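Side-chain contact in transcriptional regulator, LacI family (Arthrobacter sp., PDB 4RKQ), which probably regulates transcription in response to a small effector, likely a sugar, bound between the two lobes of its periplasmic-binding-protein-like domain: residues Thr149-Ala154 and Leu196-Leu201. Sequence-based numbering, arbitrary orientation.
Sequences TVRGKA and LAFNDL. With EDO (1,2-ethanediol), chain F.
The guanidinium of R151 lies flat on one face of the F198 ring, a cation-pi stack with centres 4.0 Å apart and planes only 8° from parallel. At the guanidinium edge sit the backbone O of F198 and the 1,2-ethanediol, while T149 OG1 comes up at the edge of the ring. This is one lobe of the periplasmic-binding-protein-like fold, where the start of helix 150-161 meets the loop joining strand 194-197 to helix 200-212, probably at the cleft where LacI-family regulators bind their effectors.

R151 runs its aliphatic stem over the phenyl rim first, CD 3.4 Å from F198 CE1, and a bend at chi3 (74°) lays the charged end over the ring. NH1 then donates to F198 O at 2.9 Å, with the oxygen near the guanidinium plane but the nitrogen 35° above the carbonyl plane. The stack and the NH1 bond both engage F198, one through its ring and the other through its carbonyl, so together they fix the turn of the guanidinium. With alanine in place of R151, that ring face and F198 O would probably lose their partner and the diol oxygen two donors.

The diol, probably from the crystallisation liquor, bridges the segments and is also held by D227 and N27, consistent with a polar ligand site. T149 caps its helix, OG1 accepting from G152 N, and also hydrogen-bonds E135. N199 caps helix 200-212 through OD1 to M202 N, and its ND2 faces the diol. NH1 and NH2 of R151 each reach EDO O2 at 3.0 Å, a two-pronged grip, and N199 ND2 donates to EDO O1 at 3.0 Å.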
# COMPACT_ATOMS: atom_id res chain seq x y z
N THR A 149 7.80 15.82 -16.26
CA THR A 149 7.84 16.01 -14.81
C THR A 149 9.10 16.72 -14.38
O THR A 149 10.08 16.74 -15.06
CB THR A 149 7.70 14.70 -14.04
OG1 THR A 149 8.82 13.84 -14.28
CG2 THR A 149 6.42 14.01 -14.43
N VAL A 150 9.07 17.31 -13.20
CA VAL A 150 10.26 17.97 -12.70
C VAL A 150 11.41 16.99 -12.57
O VAL A 150 12.55 17.29 -12.92
CB VAL A 150 9.96 18.61 -11.33
CG1 VAL A 150 11.23 19.16 -10.70
CG2 VAL A 150 8.89 19.70 -11.51
N ARG A 151 11.11 15.81 -12.05
CA ARG A 151 12.18 14.85 -11.79
C ARG A 151 12.70 14.36 -13.11
O ARG A 151 13.91 14.22 -13.26
CB ARG A 151 11.74 13.71 -10.86
CG ARG A 151 10.76 12.71 -11.44
CD ARG A 151 10.38 11.67 -10.37
NE ARG A 151 9.49 12.24 -9.37
CZ ARG A 151 8.81 11.53 -8.47
NH1 ARG A 151 8.91 10.20 -8.42
NH2 ARG A 151 8.02 12.16 -7.62
N GLY A 152 11.79 14.15 -14.05
CA GLY A 152 12.14 13.68 -15.40
C GLY A 152 12.99 14.68 -16.15
O GLY A 152 13.94 14.29 -16.81
N LYS A 153 12.66 15.97 -16.06
CA LYS A 153 13.50 17.03 -16.65
C LYS A 153 14.89 17.02 -16.05
O LYS A 153 15.88 17.19 -16.77
CB LYS A 153 12.84 18.42 -16.52
CG LYS A 153 11.61 18.58 -17.39
CD LYS A 153 10.84 19.89 -17.16
CE LYS A 153 9.69 19.98 -18.16
NZ LYS A 153 8.54 20.77 -17.68
N ALA A 154 14.99 16.76 -14.75
CA ALA A 154 16.27 16.74 -14.09
C ALA A 154 17.15 15.60 -14.61
O ALA A 154 18.32 15.79 -14.82
CB ALA A 154 16.10 16.62 -12.58
N LEU A 196 16.22 3.96 -15.78
CA LEU A 196 15.82 4.77 -14.62
C LEU A 196 14.31 4.96 -14.71
O LEU A 196 13.81 5.36 -15.76
CB LEU A 196 16.49 6.15 -14.63
CG LEU A 196 18.02 6.18 -14.54
CD1 LEU A 196 18.51 7.61 -14.72
CD2 LEU A 196 18.53 5.63 -13.22
N ALA A 197 13.59 4.65 -13.64
CA ALA A 197 12.15 4.79 -13.67
C ALA A 197 11.72 5.93 -12.78
O ALA A 197 12.31 6.18 -11.74
CB ALA A 197 11.49 3.50 -13.25
N PHE A 198 10.66 6.58 -13.21
CA PHE A 198 10.02 7.67 -12.49
C PHE A 198 9.82 7.34 -11.01
O PHE A 198 10.07 8.17 -10.15
CB PHE A 198 8.67 7.98 -13.18
CG PHE A 198 7.88 9.01 -12.48
CD1 PHE A 198 8.11 10.35 -12.70
CD2 PHE A 198 6.90 8.64 -11.56
CE1 PHE A 198 7.38 11.32 -12.01
CE2 PHE A 198 6.16 9.61 -10.87
CZ PHE A 198 6.40 10.95 -11.09
N ASN A 199 9.33 6.14 -10.72
CA ASN A 199 9.26 5.69 -9.38
C ASN A 199 9.32 4.18 -9.29
O ASN A 199 9.32 3.47 -10.33
CB ASN A 199 7.96 6.22 -8.68
CG ASN A 199 6.68 5.76 -9.36
OD1 ASN A 199 6.67 4.84 -10.16
ND2 ASN A 199 5.58 6.41 -9.00
N ASP A 200 9.33 3.69 -8.05
CA ASP A 200 9.38 2.24 -7.75
C ASP A 200 8.23 1.41 -8.31
O ASP A 200 8.45 0.30 -8.76
CB ASP A 200 9.47 1.97 -6.25
CG ASP A 200 10.82 2.36 -5.63
OD1 ASP A 200 11.73 2.72 -6.38
OD2 ASP A 200 10.93 2.30 -4.37
N LEU A 201 7.00 1.91 -8.25
CA LEU A 201 5.88 1.19 -8.81
C LEU A 201 6.09 0.95 -10.32
O LEU A 201 5.91 -0.18 -10.82
CB LEU A 201 4.60 1.99 -8.60
CG LEU A 201 3.36 1.35 -9.18
CD1 LEU A 201 3.14 0.01 -8.54
CD2 LEU A 201 2.14 2.27 -9.04
C1 EDO F . 5.12 9.10 -6.23
O1 EDO F . 5.48 7.70 -6.26
C2 EDO F . 6.04 9.88 -5.32
O2 EDO F . 7.33 9.82 -5.93